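Local coordinates for FHA domain-containing protein FhaA (Mycobacterium tuberculosis, PDB 3PO8), which regulates cell growth and peptidoglycan synthesis by binding MviN, and uses its FHA domain, the part described here, to recognise phosphorylated MviN and PknB, at residues 40-43 and 44-48; 72-75 and 76-79; 18-22 and 23-27. All coordinates share one frame; numbering follows the deposited sequence.

Interaction 1 of 3, residues 40-43 and 44-48; sequences TGVS and RRHLE. With PO4 (phosphate ion), chain B.
Ser43 and His46 meet at the start of strand 47-51 as the two fixed ends of the Ser-x-x-His signature of FHA domains, whose loop here holds a phosphate ion. The protein side of this turn is tightly packed. The backbone N of Ser43 donates to ND1 of His46 at 2.9 Å, in a nearly straight bond (170°) that lies in the ring plane. CG of His46 is anti to its own backbone N (chi1 -168°), which turns the imidazole back under the loop, and CG1 of Val42 rests 3.8 Å from ND1 of His46, the two side chains crossing at about a right angle. The opposite ring nitrogen, NE2, is bonded to the carbonyl of Gly66, consistent with a neutral ring protonated there and accepting at ND1. On the strand side, His46 and Leu47 both face Ile27 in a classic beta bulge, and Leu87 packs on His46 and Val42.

The looser side is the one facing solvent, where Arg44 is exposed and the phosphate is bound. The ion probably comes from the crystallisation liquor, but its place is consistent with that of the phosphothreonine phosphate in FHA complexes. Arg44 grips it from main chain and side chain together: its backbone N lies 2.8 Å from phosphate O3, and a bend at chi3 brings the guanidinium round so that NE reaches the same O3 at 3.1 Å. NH2 of Arg44 points along a straight line (179°) to phosphate O2 at 3.2 Å, in the guanidinium plane. Thr64 OG1 adds a further bond to the ion, and Thr64 N holds the Ser43 hydroxyl, whose OG approaches phosphate O4 to 2.6 Å.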
ATOM      1  N   THR A  40      10.478  11.447  -1.667  1.00 15.76           N
ATOM      2  CA  THR A  40      10.293  12.596  -0.793  1.00 16.09           C
ATOM      3  C   THR A  40       8.866  13.130  -0.823  1.00 15.63           C
ATOM      4  O   THR A  40       8.483  13.928   0.030  1.00 18.14           O
ATOM      5  CB  THR A  40      11.267  13.738  -1.128  1.00 16.46           C
ATOM      6  OG1 THR A  40      11.125  14.097  -2.508  1.00 19.49           O
ATOM      7  CG2 THR A  40      12.694  13.292  -0.828  1.00 17.91           C
ATOM      8  N   GLY A  41       8.079  12.665  -1.788  1.00 14.82           N
ATOM      9  CA  GLY A  41       6.677  13.051  -1.853  1.00 14.90           C
ATOM     10  C   GLY A  41       5.783  12.187  -0.981  1.00 14.09           C
ATOM     11  O   GLY A  41       4.603  12.482  -0.840  1.00 15.49           O
ATOM     12  N   VAL A  42       6.350  11.130  -0.388  1.00 13.47           N
ATOM     13  CA  VAL A  42       5.648  10.183   0.459  1.00 12.37           C
ATOM     14  C   VAL A  42       5.908  10.575   1.909  1.00 11.89           C
ATOM     15  O   VAL A  42       7.055  10.809   2.301  1.00 13.34           O
ATOM     16  CB  VAL A  42       6.157   8.755   0.183  1.00 12.17           C
ATOM     17  CG1 VAL A  42       5.592   7.735   1.200  1.00 13.30           C
ATOM     18  CG2 VAL A  42       5.810   8.398  -1.232  1.00 12.39           C
ATOM     19  N   SER A  43       4.861  10.631   2.708  1.00 11.33           N
ATOM     20  CA  SER A  43       4.976  11.028   4.113  1.00 11.29           C
ATOM     21  C   SER A  43       5.696   9.939   4.910  1.00 11.83           C
ATOM     22  O   SER A  43       5.793   8.797   4.471  1.00 12.01           O
ATOM     23  CB  SER A  43       3.608  11.335   4.714  1.00 11.26           C
ATOM     24  OG  SER A  43       3.100  12.512   4.143  1.00 14.73           O
ATOM     25  N   ARG A  44       6.219  10.301   6.076  1.00 12.82           N
ATOM     26  CA  ARG A  44       6.949   9.341   6.914  1.00 13.71           C
ATOM     27  C   ARG A  44       6.052   8.124   7.206  1.00 13.54           C
ATOM     28  O   ARG A  44       6.474   6.981   7.087  1.00 13.65           O
ATOM     29  CB  ARG A  44       7.445  10.009   8.193  1.00 15.43           C
ATOM     30  CG  ARG A  44       8.649  10.871   7.943  1.00 19.14           C
ATOM     31  CD  ARG A  44       8.900  11.779   9.116  1.00 24.04           C
ATOM     32  NE  ARG A  44       8.096  12.996   9.017  1.00 28.79           N
ATOM     33  CZ  ARG A  44       7.898  13.855  10.015  1.00 33.10           C
ATOM     34  NH1 ARG A  44       8.438  13.644  11.214  1.00 34.89           N
ATOM     35  NH2 ARG A  44       7.152  14.939   9.818  1.00 34.21           N
ATOM     36  N   ARG A  45       4.818   8.391   7.603  1.00 13.69           N
ATOM     37  CA  ARG A  45       3.780   7.351   7.724  1.00 13.78           C
ATOM     38  C   ARG A  45       2.640   7.811   6.832  1.00 11.80           C
ATOM     39  O   ARG A  45       1.903   8.732   7.172  1.00 13.62           O
ATOM     40  CB  ARG A  45       3.320   7.222   9.170  1.00 14.47           C
ATOM     41  CG  ARG A  45       4.452   6.847  10.101  1.00 17.73           C
ATOM     42  CD  ARG A  45       3.971   6.751  11.556  1.00 24.26           C
ATOM     43  NE  ARG A  45       3.403   5.435  11.813  1.00 29.36           N
ATOM     44  CZ  ARG A  45       2.839   5.043  12.956  1.00 33.41           C
ATOM     45  NH1 ARG A  45       2.738   5.870  13.995  1.00 35.56           N
ATOM     46  NH2 ARG A  45       2.371   3.808  13.057  1.00 34.85           N
ATOM     47  N   HIS A  46       2.540   7.223   5.646  1.00 10.90           N
ATOM     48  CA  HIS A  46       1.694   7.774   4.602  1.00 10.55           C
ATOM     49  C   HIS A  46       0.330   7.133   4.521  1.00  9.87           C
ATOM     50  O   HIS A  46      -0.690   7.825   4.419  1.00 11.00           O
ATOM     51  CB  HIS A  46       2.400   7.679   3.260  1.00 10.52           C
ATOM     52  CG  HIS A  46       1.750   8.472   2.171  1.00 10.78           C
ATOM     53  ND1 HIS A  46       2.326   9.609   1.653  1.00 11.65           N
ATOM     54  CD2 HIS A  46       0.621   8.259   1.459  1.00 12.60           C
ATOM     55  CE1 HIS A  46       1.558  10.085   0.691  1.00 11.02           C
ATOM     56  NE2 HIS A  46       0.511   9.285   0.552  1.00 10.89           N
ATOM     57  N   LEU A  47       0.303   5.805   4.504  1.00 10.01           N
ATOM     58  CA  LEU A  47      -0.940   5.091   4.522  1.00 10.25           C
ATOM     59  C   LEU A  47      -0.750   3.820   5.296  1.00  9.67           C
ATOM     60  O   LEU A  47       0.373   3.375   5.501  1.00 10.66           O
ATOM     61  CB  LEU A  47      -1.484   4.834   3.110  1.00 11.82           C
ATOM     62  CG  LEU A  47      -0.636   3.960   2.197  1.00 11.91           C
ATOM     63  CD1 LEU A  47      -0.933   2.468   2.410  1.00 15.13           C
ATOM     64  CD2 LEU A  47      -0.871   4.278   0.716  1.00 11.86           C
ATOM     65  N   GLU A  48      -1.867   3.253   5.749  1.00 10.36           N
ATOM     66  CA  GLU A  48      -1.880   1.952   6.363  1.00 11.90           C
ATOM     67  C   GLU A  48      -2.754   1.032   5.568  1.00 10.40           C
ATOM     68  O   GLU A  48      -3.742   1.456   5.003  1.00 11.29           O
ATOM     69  CB  GLU A  48      -2.363   2.050   7.810  1.00 13.76           C
ATOM     70  CG  GLU A  48      -3.821   2.150   8.050  1.00 17.57           C
ATOM     71  CD  GLU A  48      -4.229   1.834   9.510  1.00 19.96           C
ATOM     72  OE1 GLU A  48      -3.505   1.099  10.255  1.00 23.72           O
ATOM     73  OE2 GLU A  48      -5.304   2.331   9.883  1.00 26.53           O
TER
HETATM   74  P   PO4 B 101       5.120  14.192   6.479  1.00 28.05           P
HETATM   75  O1  PO4 B 101       3.958  14.017   7.431  1.00 30.60           O
HETATM   76  O2  PO4 B 101       5.846  15.458   6.917  1.00 28.89           O
HETATM   77  O3  PO4 B 101       6.021  12.999   6.668  1.00 29.64           O
HETATM   78  O4  PO4 B 101       4.635  14.386   5.068  1.00 28.38           O

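Interaction 2 of 3, residues 72-75 and 76-79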
ATOM      1  N   ALA A  72      -8.232   7.568  -8.151  1.00 14.61           N
ATOM      2  CA  ALA A  72      -9.315   8.173  -7.370  1.00 14.97           C
ATOM      3  C   ALA A  72      -8.754   8.592  -6.021  1.00 13.95           C
ATOM      4  O   ALA A  72      -8.067   7.816  -5.394  1.00 13.12           O
ATOM      5  CB  ALA A  72     -10.409   7.154  -7.160  1.00 15.79           C
ATOM      6  N   PRO A  73      -9.051   9.811  -5.556  1.00 14.40           N
ATOM      7  CA  PRO A  73      -8.567  10.189  -4.237  1.00 14.43           C
ATOM      8  C   PRO A  73      -9.278   9.420  -3.143  1.00 13.70           C
ATOM      9  O   PRO A  73     -10.491   9.284  -3.199  1.00 13.78           O
ATOM     10  CB  PRO A  73      -8.912  11.667  -4.153  1.00 14.67           C
ATOM     11  CG  PRO A  73     -10.033  11.852  -5.116  1.00 17.13           C
ATOM     12  CD  PRO A  73      -9.740  10.927  -6.220  1.00 15.48           C
ATOM     13  N   VAL A  74      -8.529   8.961  -2.143  1.00 13.14           N
ATOM     14  CA  VAL A  74      -9.075   8.129  -1.088  1.00 13.86           C
ATOM     15  C   VAL A  74      -8.755   8.628   0.313  1.00 13.50           C
ATOM     16  O   VAL A  74      -7.728   9.276   0.564  1.00 14.03           O
ATOM     17  CB  VAL A  74      -8.629   6.657  -1.238  1.00 13.50           C
ATOM     18  CG1 VAL A  74      -9.033   6.107  -2.614  1.00 14.17           C
ATOM     19  CG2 VAL A  74      -7.154   6.499  -1.012  1.00 15.59           C
ATOM     20  N   GLN A  75      -9.701   8.357   1.210  1.00 13.71           N
ATOM     21  CA  GLN A  75      -9.406   8.339   2.638  1.00 14.55           C
ATOM     22  C   GLN A  75      -9.250   6.856   2.942  1.00 13.60           C
ATOM     23  O   GLN A  75      -8.114   6.363   2.944  1.00 13.52           O
ATOM     24  CB  GLN A  75     -10.501   9.015   3.461  1.00 16.15           C
ATOM     25  CG  GLN A  75     -10.235   8.993   4.932  1.00 19.66           C
ATOM     26  CD  GLN A  75      -8.863   9.521   5.295  1.00 22.09           C
ATOM     27  OE1 GLN A  75      -8.504  10.640   4.920  1.00 25.91           O
ATOM     28  NE2 GLN A  75      -8.086   8.718   6.025  1.00 24.33           N
ATOM     29  N   GLU A  76     -10.346   6.127   3.166  1.00 12.76           N
ATOM     30  CA  GLU A  76     -10.300   4.664   3.221  1.00 12.32           C
ATOM     31  C   GLU A  76     -10.820   3.996   1.959  1.00 11.23           C
ATOM     32  O   GLU A  76     -11.660   4.515   1.251  1.00 11.76           O
ATOM     33  CB  GLU A  76     -11.010   4.111   4.452  1.00 13.26           C
ATOM     34  CG  GLU A  76     -10.432   4.653   5.737  1.00 16.23           C
ATOM     35  CD  GLU A  76     -10.485   3.705   6.938  1.00 19.98           C
ATOM     36  OE1 GLU A  76     -11.005   2.567   6.825  1.00 22.80           O
ATOM     37  OE2 GLU A  76      -9.981   4.121   8.012  1.00 23.78           O
ATOM     38  N   TRP A  77     -10.300   2.823   1.665  1.00 10.05           N
ATOM     39  CA  TRP A  77     -10.597   2.110   0.423  1.00 10.81           C
ATOM     40  C   TRP A  77     -10.446   0.629   0.646  1.00 11.19           C
ATOM     41  O   TRP A  77      -9.485   0.215   1.274  1.00 12.72           O
ATOM     42  CB  TRP A  77      -9.631   2.577  -0.654  1.00 10.32           C
ATOM     43  CG  TRP A  77      -9.782   1.928  -1.982  1.00 10.71           C
ATOM     44  CD1 TRP A  77      -9.293   0.723  -2.358  1.00 10.85           C
ATOM     45  CD2 TRP A  77     -10.484   2.445  -3.112  1.00 10.21           C
ATOM     46  NE1 TRP A  77      -9.631   0.453  -3.659  1.00 12.30           N
ATOM     47  CE2 TRP A  77     -10.374   1.493  -4.144  1.00 11.68           C
ATOM     48  CE3 TRP A  77     -11.195   3.622  -3.353  1.00 12.12           C
ATOM     49  CZ2 TRP A  77     -10.921   1.702  -5.402  1.00 12.45           C
ATOM     50  CZ3 TRP A  77     -11.746   3.811  -4.598  1.00 12.56           C
ATOM     51  CH2 TRP A  77     -11.606   2.854  -5.600  1.00 13.50           C
ATOM     52  N   GLN A  78     -11.383  -0.178   0.172  1.00 11.09           N
ATOM     53  CA  GLN A  78     -11.230  -1.617   0.250  1.00 11.37           C
ATOM     54  C   GLN A  78     -10.556  -2.101  -1.011  1.00 10.81           C
ATOM     55  O   GLN A  78     -11.099  -1.916  -2.094  1.00 11.11           O
ATOM     56  CB  GLN A  78     -12.571  -2.293   0.438  1.00 11.83           C
ATOM     57  CG  GLN A  78     -12.437  -3.798   0.575  1.00 12.45           C
ATOM     58  CD  GLN A  78     -13.676  -4.478   0.997  1.00 14.07           C
ATOM     59  OE1 GLN A  78     -14.370  -4.003   1.899  1.00 16.05           O
ATOM     60  NE2 GLN A  78     -13.953  -5.635   0.399  1.00 17.36           N
ATOM     61  N   LEU A  79      -9.372  -2.686  -0.866  1.00 10.57           N
ATOM     62  CA  LEU A  79      -8.556  -3.037  -2.002  1.00 10.55           C
ATOM     63  C   LEU A  79      -9.096  -4.285  -2.675  1.00 11.07           C
ATOM     64  O   LEU A  79      -9.643  -5.183  -2.023  1.00 12.95           O
ATOM     65  CB  LEU A  79      -7.103  -3.234  -1.571  1.00 11.55           C
ATOM     66  CG  LEU A  79      -6.324  -1.995  -1.180  1.00 11.45           C
ATOM     67  CD1 LEU A  79      -5.083  -2.369  -0.466  1.00 11.86           C
ATOM     68  CD2 LEU A  79      -5.956  -1.140  -2.408  1.00 11.54           C
TER
HETATM   69  O   HOH W   1     -11.966   6.938   0.216  0.50  8.14           O
HETATM   70  O   HOH W   2      -9.122   6.746   7.930  1.00 22.41           O
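Trp77 lies against Val74 and Ala72 across a sharp bend in the chain, and the contact can be traced outward along the tryptophan. Its CB starts 4.1 Å from CG1 of Val74. With CG of Trp77 anti to the backbone N (chi1 179°), the indole swings back beside the preceding residues, and its ring-fusion atom CD2 comes 4.0 Å from CG1 of Val74. The next atom, CE3 of Trp77, makes the closest approach, 3.4 Å from that same methyl, which therefore sits snugly against the benzo ring, neither squarely over its face nor at its edge. One atom further on, CZ3 of Trp77 is 4.4 Å from CB of Ala72, a looser apolar touch. On the five-membered ring, NE1 is bonded to the carboxylate of Asp83, which helps to fix the indole's rotation, and Val69 packs against the side chain as well.

The polar half of the bend is bridged by water. One molecule accepts from the backbone N of Gln75 at 2.9 Å and donates to the carbonyl O of Glu76 at 2.7 Å, tying the two main-chain groups together. A second accepts from NE2 of Gln75 at 2.9 Å and donates to OE2 of Glu76 at 2.8 Å, linking the ends of two exposed side chains. Both ends have protein partners too: NE2 of Gln75 bonds the carbonyl of Asp60, and OE1 of Glu76 forms a salt bridge with Arg50. Along the chain, strand 72-73 is the outermost of one sheet and strand 76-78 the outermost of the other, so the bend carries the chain from the edge of one sheet to the edge of the other in the FHA beta sandwich.

Interaction 3 of 3, residues 18-22 and 23-27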
ATOM      1  N   TYR A  18       6.228  -6.277  -1.222  1.00 12.22           N
ATOM      2  CA  TYR A  18       5.909  -6.467   0.168  1.00 11.91           C
ATOM      3  C   TYR A  18       4.639  -7.296   0.286  1.00 12.31           C
ATOM      4  O   TYR A  18       3.651  -7.038  -0.434  1.00 12.46           O
ATOM      5  CB  TYR A  18       5.703  -5.109   0.823  1.00 11.87           C
ATOM      6  CG  TYR A  18       5.269  -5.205   2.257  1.00 12.52           C
ATOM      7  CD1 TYR A  18       6.171  -5.533   3.251  1.00 15.43           C
ATOM      8  CD2 TYR A  18       3.957  -4.995   2.613  1.00 12.90           C
ATOM      9  CE1 TYR A  18       5.765  -5.624   4.581  1.00 16.46           C
ATOM     10  CE2 TYR A  18       3.532  -5.095   3.938  1.00 12.74           C
ATOM     11  CZ  TYR A  18       4.440  -5.402   4.912  1.00 13.07           C
ATOM     12  OH  TYR A  18       4.071  -5.513   6.241  1.00 15.19           O
ATOM     13  N   GLN A  19       4.675  -8.291   1.154  1.00 13.21           N
ATOM     14  CA  GLN A  19       3.525  -9.128   1.419  1.00 13.32           C
ATOM     15  C   GLN A  19       2.841  -8.671   2.697  1.00 13.00           C
ATOM     16  O   GLN A  19       3.478  -8.572   3.729  1.00 12.90           O
ATOM     17  CB  GLN A  19       3.936 -10.594   1.523  1.00 14.70           C
ATOM     18  CG  GLN A  19       2.755 -11.528   1.600  1.00 16.92           C
ATOM     19  CD  GLN A  19       3.091 -12.946   1.244  1.00 22.10           C
ATOM     20  OE1 GLN A  19       3.039 -13.822   2.092  1.00 28.43           O
ATOM     21  NE2 GLN A  19       3.440 -13.180  -0.013  1.00 25.31           N
ATOM     22  N   LEU A  20       1.530  -8.443   2.628  1.00 11.81           N
ATOM     23  CA  LEU A  20       0.815  -7.964   3.805  1.00 12.11           C
ATOM     24  C   LEU A  20       0.888  -8.982   4.918  1.00 12.56           C
ATOM     25  O   LEU A  20       0.758 -10.206   4.685  1.00 13.57           O
ATOM     26  CB  LEU A  20      -0.658  -7.667   3.539  1.00 12.10           C
ATOM     27  CG  LEU A  20      -0.992  -6.605   2.510  1.00 11.48           C
ATOM     28  CD1 LEU A  20      -2.481  -6.330   2.516  1.00 12.35           C
ATOM     29  CD2 LEU A  20      -0.229  -5.342   2.785  1.00 11.66           C
ATOM     30  N   ARG A  21       1.062  -8.484   6.127  1.00 13.42           N
ATOM     31  CA  ARG A  21       0.925  -9.290   7.328  1.00 14.76           C
ATOM     32  C   ARG A  21      -0.403  -8.982   7.991  1.00 14.80           C
ATOM     33  O   ARG A  21      -0.982  -7.914   7.783  1.00 13.13           O
ATOM     34  CB  ARG A  21       2.054  -8.952   8.302  1.00 15.09           C
ATOM     35  CG  ARG A  21       3.461  -9.119   7.715  1.00 20.38           C
ATOM     36  CD  ARG A  21       4.566  -8.720   8.692  1.00 27.34           C
ATOM     37  NE  ARG A  21       5.477  -7.708   8.144  1.00 31.39           N
ATOM     38  CZ  ARG A  21       6.311  -6.961   8.874  1.00 34.59           C
ATOM     39  NH1 ARG A  21       6.371  -7.089  10.199  1.00 36.17           N
ATOM     40  NH2 ARG A  21       7.088  -6.069   8.279  1.00 35.96           N
ATOM     41  N   GLU A  22      -0.889  -9.900   8.806  1.00 14.81           N
ATOM     42  CA  GLU A  22      -2.081  -9.651   9.588  1.00 15.52           C
ATOM     43  C   GLU A  22      -1.848  -8.434  10.469  1.00 15.20           C
ATOM     44  O   GLU A  22      -0.789  -8.254  11.065  1.00 17.02           O
ATOM     45  CB  GLU A  22      -2.402 -10.887  10.437  1.00 16.71           C
ATOM     46  CG  GLU A  22      -3.654 -10.772  11.262  1.00 20.56           C
ATOM     47  CD  GLU A  22      -3.984 -12.055  11.988  1.00 23.61           C
ATOM     48  OE1 GLU A  22      -3.636 -13.151  11.475  1.00 27.90           O
ATOM     49  OE2 GLU A  22      -4.596 -11.948  13.079  1.00 24.92           O
ATOM     50  N   GLY A  23      -2.852  -7.568  10.520  1.00 14.06           N
ATOM     51  CA  GLY A  23      -2.787  -6.373  11.300  1.00 13.70           C
ATOM     52  C   GLY A  23      -2.548  -5.166  10.422  1.00 13.34           C
ATOM     53  O   GLY A  23      -2.977  -5.090   9.272  1.00 13.96           O
ATOM     54  N   SER A  24      -1.902  -4.193  11.020  1.00 14.68           N
ATOM     55  CA  SER A  24      -1.593  -2.948  10.372  1.00 15.61           C
ATOM     56  C   SER A  24      -0.264  -3.026   9.612  1.00 14.37           C
ATOM     57  O   SER A  24       0.731  -3.531  10.129  1.00 16.81           O
ATOM     58  CB  SER A  24      -1.534  -1.856  11.427  1.00 17.14           C
ATOM     59  OG  SER A  24      -0.929  -0.702  10.926  1.00 21.94           O
ATOM     60  N   ASN A  25      -0.264  -2.524   8.384  1.00 12.32           N
ATOM     61  CA  ASN A  25       0.923  -2.475   7.535  1.00 12.11           C
ATOM     62  C   ASN A  25       1.123  -1.058   7.058  1.00 11.64           C
ATOM     63  O   ASN A  25       0.326  -0.584   6.243  1.00 11.66           O
ATOM     64  CB  ASN A  25       0.746  -3.373   6.299  1.00 11.75           C
ATOM     65  CG  ASN A  25       0.540  -4.833   6.639  1.00 11.54           C
ATOM     66  OD1 ASN A  25       1.478  -5.625   6.576  1.00 11.54           O
ATOM     67  ND2 ASN A  25      -0.687  -5.200   6.998  1.00 11.55           N
ATOM     68  N   ILE A  26       2.137  -0.374   7.566  1.00 11.70           N
ATOM     69  CA  ILE A  26       2.348   1.032   7.245  1.00 12.00           C
ATOM     70  C   ILE A  26       3.290   1.188   6.070  1.00 11.69           C
ATOM     71  O   ILE A  26       4.351   0.589   6.020  1.00 11.33           O
ATOM     72  CB  ILE A  26       2.947   1.791   8.468  1.00 13.83           C
ATOM     73  CG1 ILE A  26       2.010   1.659   9.682  1.00 16.93           C
ATOM     74  CG2 ILE A  26       3.323   3.258   8.126  1.00 15.48           C
ATOM     75  CD1 ILE A  26       0.684   2.346   9.560  1.00 20.61           C
ATOM     76  N   ILE A  27       2.866   1.988   5.096  1.00 10.82           N
ATOM     77  CA  ILE A  27       3.707   2.387   3.978  1.00 11.23           C
ATOM     78  C   ILE A  27       4.096   3.834   4.184  1.00 10.96           C
ATOM     79  O   ILE A  27       3.252   4.674   4.475  1.00 11.09           O
ATOM     80  CB  ILE A  27       2.962   2.239   2.637  1.00 11.63           C
ATOM     81  CG1 ILE A  27       2.528   0.812   2.396  1.00 13.87           C
ATOM     82  CG2 ILE A  27       3.820   2.715   1.494  1.00 13.56           C
ATOM     83  CD1 ILE A  27       1.653   0.714   1.197  1.00 20.36           C
TER
HETATM   84  O   HOH W   3       1.447  -6.286  10.862  1.00 30.45           O
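OD1 of Asn25 is gripped by two donors, one from strand 17-19 and one from the turn after it. The Tyr18 hydroxyl approaches it most closely, with OH of Tyr18 2.6 Å from OD1 of Asn25, in the carbonyl plane and on a lone pair. The second donor is the backbone N of Arg21, 2.9 Å from OD1 of Asn25, which comes in tilted by 21° from that plane. The other end of the same amide is also used: ND2 of Asn25 donates to the carbonyl O of Arg21 at 2.8 Å, nearly straight at 172°. Asn25 thus pairs with the main-chain N and O of a single residue, and the two bonds, with the tyrosine hydroxyl, settle which end of the amide is which and hold it against rotation. The amide is brought here by CG lying anti to the carbonyl carbon (chi1 -61°). ND2 also bonds the carbonyl of Ile49, so a buried polar group is well satisfied.

On its apolar side the amide meets Leu20, with CD2 of Leu20 4.0 Å from CG of Asn25. At the solvent end, Gly23 takes a positive phi to reverse the chain, and a water donates to the carbonyl O of Glu22 at 3.0 Å and to that of Ser24 at 2.9 Å.

The Asn25 amide closes the turn that joins the two sheets of the sandwich. Before it, Tyr18 and Leu20 are paired through their backbones with Leu8 and Val6 of strand 4-10; after it, Gly23 and Asn25 pair with Trp51 and Ile49 of strand 47-51, while the Tyr18 ring meets that of Phe35 on strand 35-36, which runs parallel to strand 23-28.

In the fold
Interactions 1 and 3 are partly buried and share a sheet: strands 47-51 and 23-28 are neighbours in it, and His46 and Leu47 are probably hydrogen-bonded through their backbones to Ile27. Interaction 2 lies at the surface, about 15 Å from the centre of interaction 1 and 16 Å from that of interaction 3 (centre to centre), without touching either. The 72-79 and 18-27 segments each carry the chain from one sheet to the other, yet by different means: apolar packing and bridging waters at the exposed edge, a hydrogen-bonded amide, itself buried, in the partly buried turn. Interaction 1 instead sets a buried histidine beneath a loop whose outer side binds an anion.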